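Local coordinates for lyase/mutase (Burkholderia cenocepacia, PDB 4LSB), which is a lyase or mutase of the TIM-barrel class, built as a parallel alpha/beta barrel that holds a magnesium ion, at residues 74-85 / 109-119; 208-219 / 231-242. All coordinates share one frame; numbering follows the deposited sequence.

Contact 1 of 2, residues 74-85 / 109-119; sequences RDAMLDHIADLV and ETIRLAAEAGA
A117 sits with its methyl in the groove between L78 and I81: CB lies 3.6 Å from the carbonyl O of L78 and 3.9 Å from CG2 of I81. The same CG2 touches the methyl of A119, while CD1 of I81 runs on to CB of A114. L78 forks over the turn before A117, CD1 packing on CB of L113 at 3.6 Å and CD2 resting on the L113 carbonyl. Near A117 the backbones themselves come close, and CA of A82 makes a CA-H...O contact of 3.4 Å with O of A117. Here two neighbouring outer helices of a TIM barrel, 74-88 and 104-116, run in roughly the same direction, with local axes 9.4 Å apart and inclined by 32°. Strand 92-95 lies beneath, where I81 and A119 both touch A94. The second helix ends in a Schellman motif whose G118, at positive phi, presents its carbonyl O to CG2 of V85, 3.7 Å away. At the other end R74 extends with CG anti to the backbone N (chi1 -173°) and bends at chi3, which lays its guanidinium over L113 CD1, 3.6 Å from CZ. The edge of that group then gives a nearly straight bond (165°) from NH1 to OG1 of T110, 2.9 Å long and in the guanidinium plane. The single proton of that hydroxyl has the carbonyls of G99 and T106 as possible acceptors, the first the stronger partner.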
loop_
_atom_site.group_PDB
_atom_site.type_symbol
_atom_site.label_atom_id
_atom_site.label_comp_id
_atom_site.label_asym_id
_atom_site.label_seq_id
_atom_site.Cartn_x
_atom_site.Cartn_y
_atom_site.Cartn_z
ATOM N N ARG B 74 17.438 -5.239 -7.668
ATOM C CA ARG B 74 18.062 -3.917 -7.471
ATOM C C ARG B 74 17.338 -2.800 -8.250
ATOM O O ARG B 74 17.105 -1.698 -7.715
ATOM C CB ARG B 74 19.555 -3.924 -7.791
ATOM C CG ARG B 74 20.228 -2.621 -7.425
ATOM C CD ARG B 74 21.751 -2.666 -7.499
ATOM N NE ARG B 74 22.257 -2.853 -8.849
ATOM C CZ ARG B 74 23.551 -2.908 -9.182
ATOM N NH1 ARG B 74 24.510 -2.803 -8.281
ATOM N NH2 ARG B 74 23.896 -3.065 -10.460
ATOM N N ASP B 75 16.960 -3.053 -9.500
ATOM C CA ASP B 75 16.409 -1.949 -10.297
ATOM C C ASP B 75 15.047 -1.525 -9.719
ATOM O O ASP B 75 14.700 -0.344 -9.687
ATOM C CB ASP B 75 16.303 -2.304 -11.790
ATOM C CG ASP B 75 17.646 -2.142 -12.535
ATOM O OD1 ASP B 75 18.598 -1.538 -11.979
ATOM O OD2 ASP B 75 17.758 -2.591 -13.706
ATOM N N ALA B 76 14.290 -2.525 -9.276
ATOM C CA ALA B 76 12.988 -2.347 -8.654
ATOM C C ALA B 76 13.173 -1.491 -7.394
ATOM O O ALA B 76 12.466 -0.497 -7.185
ATOM C CB ALA B 76 12.372 -3.724 -8.299
ATOM N N MET B 77 14.183 -1.818 -6.610
ATOM C CA MET B 77 14.470 -1.030 -5.382
ATOM C C MET B 77 14.900 0.409 -5.699
ATOM O O MET B 77 14.498 1.362 -5.043
ATOM C CB MET B 77 15.530 -1.707 -4.508
ATOM C CG MET B 77 15.535 -1.213 -3.074
ATOM S SD MET B 77 13.895 -1.402 -2.268
ATOM C CE MET B 77 13.791 -3.174 -2.051
ATOM N N LEU B 78 15.712 0.567 -6.726
ATOM C CA LEU B 78 16.158 1.906 -7.096
ATOM C C LEU B 78 14.983 2.791 -7.508
ATOM O O LEU B 78 14.920 3.964 -7.142
ATOM C CB LEU B 78 17.232 1.847 -8.185
ATOM C CG LEU B 78 18.579 1.242 -7.759
ATOM C CD1 LEU B 78 19.470 1.146 -9.003
ATOM C CD2 LEU B 78 19.279 2.095 -6.718
ATOM N N ASP B 79 14.057 2.244 -8.300
ATOM C CA ASP B 79 12.840 2.951 -8.628
ATOM C C ASP B 79 12.048 3.318 -7.362
ATOM O O ASP B 79 11.527 4.442 -7.265
ATOM C CB ASP B 79 11.942 2.134 -9.586
ATOM C CG ASP B 79 12.502 2.064 -11.001
ATOM O OD1 ASP B 79 13.257 2.964 -11.415
ATOM O OD2 ASP B 79 12.174 1.087 -11.705
ATOM N N HIS B 80 11.969 2.360 -6.437
ATOM C CA HIS B 80 11.208 2.500 -5.174
ATOM C C HIS B 80 11.837 3.610 -4.324
ATOM O O HIS B 80 11.149 4.505 -3.815
ATOM C CB HIS B 80 11.183 1.148 -4.445
ATOM C CG HIS B 80 10.443 1.141 -3.128
ATOM N ND1 HIS B 80 9.107 1.454 -3.010
ATOM C CD2 HIS B 80 10.856 0.807 -1.880
ATOM C CE1 HIS B 80 8.733 1.328 -1.746
ATOM N NE2 HIS B 80 9.773 0.918 -1.046
ATOM N N ILE B 81 13.146 3.591 -4.206
ATOM C CA ILE B 81 13.830 4.663 -3.480
ATOM C C ILE B 81 13.461 6.009 -4.071
ATOM O O ILE B 81 13.078 6.939 -3.341
ATOM C CB ILE B 81 15.341 4.505 -3.544
ATOM C CG1 ILE B 81 15.777 3.311 -2.720
ATOM C CG2 ILE B 81 16.003 5.774 -3.049
ATOM C CD1 ILE B 81 17.206 2.883 -3.049
ATOM N N ALA B 82 13.583 6.157 -5.395
ATOM C CA ALA B 82 13.233 7.432 -6.031
ATOM C C ALA B 82 11.764 7.855 -5.760
ATOM O O ALA B 82 11.461 9.073 -5.626
ATOM C CB ALA B 82 13.503 7.376 -7.545
ATOM N N ASP B 83 10.875 6.881 -5.735
ATOM C CA ASP B 83 9.454 7.166 -5.490
ATOM C C ASP B 83 9.293 7.734 -4.087
ATOM O O ASP B 83 8.533 8.639 -3.896
ATOM C CB ASP B 83 8.570 5.903 -5.551
ATOM C CG ASP B 83 8.246 5.464 -6.963
ATOM O OD1 ASP B 83 8.465 6.238 -7.922
ATOM O OD2 ASP B 83 7.797 4.301 -7.089
ATOM N N LEU B 84 9.949 7.115 -3.101
ATOM C CA LEU B 84 9.760 7.565 -1.728
ATOM C C LEU B 84 10.493 8.921 -1.404
ATOM O O LEU B 84 10.054 9.686 -0.574
ATOM C CB LEU B 84 10.072 6.445 -0.757
ATOM C CG LEU B 84 8.864 5.511 -0.446
ATOM C CD1 LEU B 84 8.116 4.967 -1.653
ATOM C CD2 LEU B 84 9.354 4.405 0.465
ATOM N N VAL B 85 11.616 9.164 -2.059
ATOM C CA VAL B 85 12.315 10.438 -2.002
ATOM C C VAL B 85 11.391 11.543 -2.511
ATOM O O VAL B 85 11.241 12.560 -1.836
ATOM C CB VAL B 85 13.601 10.409 -2.833
ATOM C CG1 VAL B 85 14.179 11.805 -3.041
ATOM C CG2 VAL B 85 14.627 9.498 -2.159
ATOM N N GLU B 109 28.867 -0.294 -6.371
ATOM C CA GLU B 109 27.968 0.197 -7.415
ATOM C C GLU B 109 26.558 0.416 -6.865
ATOM O O GLU B 109 25.919 1.418 -7.144
ATOM C CB GLU B 109 27.929 -0.777 -8.582
ATOM C CG GLU B 109 27.005 -0.364 -9.716
ATOM C CD GLU B 109 27.461 0.874 -10.497
ATOM O OE1 GLU B 109 28.541 1.450 -10.203
ATOM O OE2 GLU B 109 26.715 1.282 -11.427
ATOM N N THR B 110 26.092 -0.516 -6.044
ATOM C CA THR B 110 24.778 -0.351 -5.423
ATOM C C THR B 110 24.677 0.959 -4.609
ATOM O O THR B 110 23.669 1.707 -4.686
ATOM C CB THR B 110 24.437 -1.587 -4.571
ATOM O OG1 THR B 110 24.242 -2.708 -5.432
ATOM C CG2 THR B 110 23.157 -1.367 -3.808
ATOM N N ILE B 111 25.711 1.265 -3.832
ATOM C CA ILE B 111 25.732 2.530 -3.101
ATOM C C ILE B 111 25.643 3.732 -4.059
ATOM O O ILE B 111 24.867 4.666 -3.845
ATOM C CB ILE B 111 27.009 2.689 -2.226
ATOM C CG1 ILE B 111 27.038 1.668 -1.090
ATOM C CG2 ILE B 111 27.122 4.126 -1.688
ATOM C CD1 ILE B 111 25.844 1.769 -0.125
ATOM N N ARG B 112 26.419 3.727 -5.130
ATOM C CA ARG B 112 26.371 4.859 -6.095
ATOM C C ARG B 112 25.011 5.014 -6.712
ATOM O O ARG B 112 24.521 6.117 -6.863
ATOM C CB ARG B 112 27.362 4.670 -7.236
ATOM C CG ARG B 112 28.811 4.725 -6.859
ATOM C CD ARG B 112 29.654 4.865 -8.136
ATOM N NE ARG B 112 29.905 3.531 -8.705
ATOM C CZ ARG B 112 30.825 2.679 -8.237
ATOM N NH1 ARG B 112 31.608 3.047 -7.220
ATOM N NH2 ARG B 112 30.965 1.465 -8.796
ATOM N N LEU B 113 24.429 3.889 -7.117
ATOM C CA LEU B 113 23.089 3.897 -7.703
ATOM C C LEU B 113 22.008 4.366 -6.721
ATOM O O LEU B 113 21.049 5.030 -7.099
ATOM C CB LEU B 113 22.736 2.509 -8.242
ATOM C CG LEU B 113 23.551 2.098 -9.488
ATOM C CD1 LEU B 113 23.366 0.616 -9.764
ATOM C CD2 LEU B 113 23.225 2.964 -10.694
ATOM N N ALA B 114 22.154 3.996 -5.461
ATOM C CA ALA B 114 21.152 4.359 -4.465
ATOM C C ALA B 114 21.232 5.852 -4.252
ATOM O O ALA B 114 20.224 6.516 -4.160
ATOM C CB ALA B 114 21.372 3.630 -3.162
ATOM N N ALA B 115 22.443 6.400 -4.245
ATOM C CA ALA B 115 22.596 7.844 -4.117
ATOM C C ALA B 115 22.011 8.559 -5.326
ATOM O O ALA B 115 21.303 9.562 -5.189
ATOM C CB ALA B 115 24.068 8.228 -3.905
ATOM N N GLU B 116 22.257 8.003 -6.517
ATOM C CA GLU B 116 21.762 8.592 -7.736
ATOM C C GLU B 116 20.232 8.628 -7.673
ATOM O O GLU B 116 19.623 9.609 -8.087
ATOM C CB GLU B 116 22.307 7.787 -8.913
ATOM C CG GLU B 116 22.112 8.352 -10.292
ATOM C CD GLU B 116 22.850 7.481 -11.331
ATOM O OE1 GLU B 116 23.976 7.879 -11.751
ATOM O OE2 GLU B 116 22.348 6.373 -11.689
ATOM N N ALA B 117 19.615 7.595 -7.085
ATOM C CA ALA B 117 18.159 7.560 -6.890
ATOM C C ALA B 117 17.631 8.500 -5.839
ATOM O O ALA B 117 16.409 8.664 -5.706
ATOM C CB ALA B 117 17.696 6.139 -6.586
ATOM N N GLY B 118 18.526 9.128 -5.070
ATOM C CA GLY B 118 18.177 10.172 -4.163
ATOM C C GLY B 118 18.327 9.884 -2.686
ATOM O O GLY B 118 18.086 10.746 -1.840
ATOM N N ALA B 119 18.746 8.672 -2.362
ATOM C CA ALA B 119 18.989 8.319 -0.972
ATOM C C ALA B 119 20.207 9.069 -0.412
ATOM O O ALA B 119 21.186 9.320 -1.104
ATOM C CB ALA B 119 19.152 6.816 -0.822
#

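Contact 2 of 2, residues 208-219 / 231-242; sequences TRAVGAPVNVVM and LAALGVKRVSVG
With CG anti to its backbone N (chi1 177°), N216 swings its amide alongside the neighbouring strand, between R238 and S240; R238, likewise anti at chi1 but bent at chi3, folds its guanidinium back to meet it. NE of R238 donates to OD1 of N216 over 2.9 Å, the oxygen lying at the guanidinium edge although the two flat groups are turned 67° apart. On the other branch ND2 reaches OG of S240 at 3.0 Å, almost straight (171°) and in the amide plane, so both ends of the amide are held. A water bridges OD1 of N216 and NH2 of R238, and NH2 and NH1 have further partners in T162 and H26 respectively. Strands 215-218 and 238-240 are adjacent parallel strands of the TIM barrel, joined through helix 228-233 as a beta-alpha-beta unit. Their ladder runs from V217 N to R238 O, S240 N to V217 O and M219 N to S240 O, while V215 O takes both K237 N and R238 N. On the face opposite N216, CG2 of V217 meets CG2 of V236 at 3.6 Å. M219 and L231 approach tip to tip, CG to CD1 3.9 Å, and F266 of the second subunit packs against M219, V239 and V241. At the end of helix 201-211, which leads into strand 215-218, T208 OG1 donates to the L234 carbonyl at 2.6 Å, with A205 O a second partner of the hydroxyl.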
loop_
_atom_site.group_PDB
_atom_site.type_symbol
_atom_site.label_atom_id
_atom_site.label_comp_id
_atom_site.label_asym_id
_atom_site.label_seq_id
_atom_site.Cartn_x
_atom_site.Cartn_y
_atom_site.Cartn_z
ATOM N N THR B 208 25.957 -0.971 22.274
ATOM C CA THR B 208 26.186 0.468 22.110
ATOM C C THR B 208 27.485 0.887 22.816
ATOM O O THR B 208 28.231 1.757 22.326
ATOM C CB THR B 208 24.996 1.290 22.649
ATOM O OG1 THR B 208 24.866 1.117 24.071
ATOM C CG2 THR B 208 23.666 0.834 22.020
ATOM N N ARG B 209 27.741 0.316 23.995
ATOM C CA ARG B 209 28.999 0.637 24.692
ATOM C C ARG B 209 30.251 0.240 23.891
ATOM O O ARG B 209 31.219 1.025 23.773
ATOM C CB ARG B 209 29.044 -0.021 26.089
ATOM C CG ARG B 209 29.979 0.692 27.078
ATOM C CD ARG B 209 29.979 -0.019 28.458
ATOM N NE ARG B 209 30.549 -1.332 28.224
ATOM C CZ ARG B 209 31.853 -1.599 28.202
ATOM N NH1 ARG B 209 32.759 -0.665 28.520
ATOM N NH2 ARG B 209 32.256 -2.821 27.914
ATOM N N ALA B 210 30.256 -0.979 23.385
ATOM C CA ALA B 210 31.387 -1.476 22.590
ATOM C C ALA B 210 31.551 -0.764 21.242
ATOM O O ALA B 210 32.649 -0.581 20.784
ATOM C CB ALA B 210 31.243 -2.966 22.314
ATOM N N VAL B 211 30.456 -0.435 20.585
ATOM C CA VAL B 211 30.517 0.171 19.259
ATOM C C VAL B 211 30.845 1.674 19.345
ATOM O O VAL B 211 31.660 2.161 18.575
ATOM C CB VAL B 211 29.215 -0.104 18.512
ATOM C CG1 VAL B 211 29.077 0.788 17.295
ATOM C CG2 VAL B 211 29.154 -1.523 18.096
ATOM N N GLY B 212 30.225 2.384 20.295
ATOM C CA GLY B 212 30.453 3.812 20.484
ATOM C C GLY B 212 29.763 4.698 19.425
ATOM O O GLY B 212 29.017 5.603 19.749
ATOM N N ALA B 213 30.036 4.430 18.160
ATOM C CA ALA B 213 29.375 5.098 17.029
ATOM C C ALA B 213 27.861 4.799 17.077
ATOM O O ALA B 213 27.436 3.908 17.802
ATOM C CB ALA B 213 29.987 4.571 15.742
ATOM N N PRO B 214 27.054 5.538 16.319
ATOM C CA PRO B 214 25.609 5.343 16.389
ATOM C C PRO B 214 25.163 3.912 16.115
ATOM O O PRO B 214 25.601 3.291 15.145
ATOM C CB PRO B 214 25.091 6.256 15.305
ATOM C CG PRO B 214 26.080 7.410 15.311
ATOM C CD PRO B 214 27.389 6.689 15.448
ATOM N N VAL B 215 24.188 3.467 16.872
ATOM C CA VAL B 215 23.575 2.143 16.677
ATOM C C VAL B 215 22.088 2.298 16.365
ATOM O O VAL B 215 21.394 3.116 16.996
ATOM C CB VAL B 215 23.826 1.245 17.904
ATOM C CG1 VAL B 215 22.976 -0.032 17.885
ATOM C CG2 VAL B 215 25.306 0.913 18.005
ATOM N N ASN B 216 21.605 1.536 15.369
ATOM C CA ASN B 216 20.166 1.456 15.071
ATOM C C ASN B 216 19.687 0.154 15.678
ATOM O O ASN B 216 20.357 -0.870 15.550
ATOM C CB ASN B 216 19.971 1.404 13.537
ATOM C CG ASN B 216 18.517 1.254 13.113
ATOM O OD1 ASN B 216 17.921 2.218 12.717
ATOM N ND2 ASN B 216 17.978 0.026 13.099
ATOM N N VAL B 217 18.520 0.204 16.316
ATOM C CA VAL B 217 17.830 -0.977 16.815
ATOM C C VAL B 217 16.445 -1.006 16.156
ATOM O O VAL B 217 15.810 0.051 16.005
ATOM C CB VAL B 217 17.657 -0.893 18.343
ATOM C CG1 VAL B 217 16.632 -1.887 18.829
ATOM C CG2 VAL B 217 19.026 -1.099 19.002
ATOM N N VAL B 218 16.024 -2.187 15.714
ATOM C CA VAL B 218 14.689 -2.339 15.111
ATOM C C VAL B 218 13.749 -2.888 16.173
ATOM O O VAL B 218 14.127 -3.731 16.970
ATOM C CB VAL B 218 14.677 -3.248 13.857
ATOM C CG1 VAL B 218 15.121 -4.668 14.172
ATOM C CG2 VAL B 218 13.290 -3.254 13.236
ATOM N N MET B 219 12.538 -2.355 16.178
ATOM C CA MET B 219 11.526 -2.774 17.067
ATOM C C MET B 219 10.383 -3.411 16.268
ATOM O O MET B 219 10.015 -2.912 15.198
ATOM C CB MET B 219 11.020 -1.610 17.917
ATOM C CG MET B 219 11.920 -1.353 19.092
ATOM S SD MET B 219 11.738 -2.631 20.347
ATOM C CE MET B 219 13.439 -3.090 20.608
ATOM N N LEU B 231 15.267 2.837 24.955
ATOM C CA LEU B 231 16.388 2.600 24.026
ATOM C C LEU B 231 17.427 3.705 24.114
ATOM O O LEU B 231 18.632 3.409 24.119
ATOM C CB LEU B 231 15.884 2.350 22.578
ATOM C CG LEU B 231 15.084 1.036 22.471
ATOM C CD1 LEU B 231 14.137 1.009 21.305
ATOM C CD2 LEU B 231 16.029 -0.101 22.349
ATOM N N ALA B 232 16.990 4.954 24.252
ATOM C CA ALA B 232 17.925 6.042 24.430
ATOM C C ALA B 232 18.796 5.825 25.701
ATOM O O ALA B 232 20.002 6.067 25.686
ATOM C CB ALA B 232 17.169 7.381 24.485
ATOM N N ALA B 233 18.192 5.326 26.773
ATOM C CA ALA B 233 18.899 5.082 28.037
ATOM C C ALA B 233 19.920 3.941 27.913
ATOM O O ALA B 233 20.898 3.886 28.665
ATOM C CB ALA B 233 17.898 4.762 29.128
ATOM N N LEU B 234 19.669 3.020 26.968
ATOM C CA LEU B 234 20.618 1.959 26.621
ATOM C C LEU B 234 21.697 2.446 25.606
ATOM O O LEU B 234 22.571 1.692 25.185
ATOM C CB LEU B 234 19.844 0.768 26.083
ATOM C CG LEU B 234 18.800 0.193 27.022
ATOM C CD1 LEU B 234 17.883 -0.772 26.296
ATOM C CD2 LEU B 234 19.476 -0.511 28.190
ATOM N N GLY B 235 21.625 3.701 25.199
ATOM C CA GLY B 235 22.651 4.289 24.358
ATOM C C GLY B 235 22.412 4.171 22.866
ATOM O O GLY B 235 23.290 4.512 22.063
ATOM N N VAL B 236 21.221 3.713 22.500
ATOM C CA VAL B 236 20.798 3.636 21.123
ATOM C C VAL B 236 20.598 5.013 20.545
ATOM O O VAL B 236 20.115 5.932 21.231
ATOM C CB VAL B 236 19.484 2.830 21.003
ATOM C CG1 VAL B 236 19.037 2.712 19.550
ATOM C CG2 VAL B 236 19.712 1.422 21.539
ATOM N N LYS B 237 20.965 5.164 19.266
ATOM C CA LYS B 237 20.764 6.436 18.582
ATOM C C LYS B 237 19.541 6.488 17.639
ATOM O O LYS B 237 18.928 7.527 17.475
ATOM C CB LYS B 237 22.021 6.764 17.784
ATOM C CG LYS B 237 21.998 8.135 17.116
ATOM C CD LYS B 237 21.697 9.297 18.043
ATOM C CE LYS B 237 22.719 9.366 19.182
ATOM N NZ LYS B 237 22.469 10.573 20.012
ATOM N N ARG B 238 19.255 5.390 16.984
ATOM C CA ARG B 238 18.215 5.311 15.941
ATOM C C ARG B 238 17.367 4.084 16.126
ATOM O O ARG B 238 17.871 3.011 16.368
ATOM C CB ARG B 238 18.839 5.268 14.554
ATOM C CG ARG B 238 17.898 5.714 13.441
ATOM C CD ARG B 238 18.692 5.927 12.146
ATOM N NE ARG B 238 19.021 4.658 11.523
ATOM C CZ ARG B 238 19.930 4.426 10.570
ATOM N NH1 ARG B 238 20.685 5.354 10.082
ATOM N NH2 ARG B 238 20.027 3.220 10.050
ATOM N N VAL B 239 16.059 4.240 15.965
ATOM C CA VAL B 239 15.171 3.138 16.101
ATOM C C VAL B 239 14.279 3.067 14.861
ATOM O O VAL B 239 13.585 4.010 14.504
ATOM C CB VAL B 239 14.279 3.297 17.345
ATOM C CG1 VAL B 239 13.416 2.050 17.518
ATOM C CG2 VAL B 239 15.127 3.521 18.575
ATOM N N SER B 240 14.325 1.920 14.209
ATOM C CA SER B 240 13.535 1.661 13.008
ATOM C C SER B 240 12.483 0.546 13.281
ATOM O O SER B 240 12.453 -0.096 14.379
ATOM C CB SER B 240 14.506 1.225 11.882
ATOM O OG SER B 240 15.078 -0.083 12.165
ATOM N N VAL B 241 11.620 0.289 12.283
ATOM C CA VAL B 241 10.577 -0.709 12.455
ATOM C C VAL B 241 10.443 -1.769 11.335
ATOM O O VAL B 241 9.520 -2.574 11.363
ATOM C CB VAL B 241 9.189 -0.065 12.701
ATOM C CG1 VAL B 241 9.212 0.830 13.938
ATOM C CG2 VAL B 241 8.690 0.676 11.472
ATOM N N GLY B 242 11.367 -1.792 10.382
ATOM C CA GLY B 242 11.346 -2.773 9.311
ATOM C C GLY B 242 9.956 -2.797 8.670
ATOM O O GLY B 242 9.398 -1.731 8.355
HETATM O O HOH W 1 24.318 4.236 19.626
HETATM O O HOH W 2 17.407 1.820 10.001
#

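Both contacts join neighbouring elements of one barrel, but on opposite sides of the chain's centre: their centres are 25 Å apart and their nearest atoms about 10 Å apart, without touching. Contact 1 pairs two helices of the outer layer and comes first along the chain; contact 2 pairs two strands of the inner sheet, with the helix ends that lead into them. The magnesium ion, whose site includes S58 and E97, lies about 12 Å from the side chain of T110 in contact 1. From G242, just past the strand end in contact 2, the magnesium ion is about 9 Å away. Subunit packing reaches contact 2, whereas no other chain of the assembly touches contact 1.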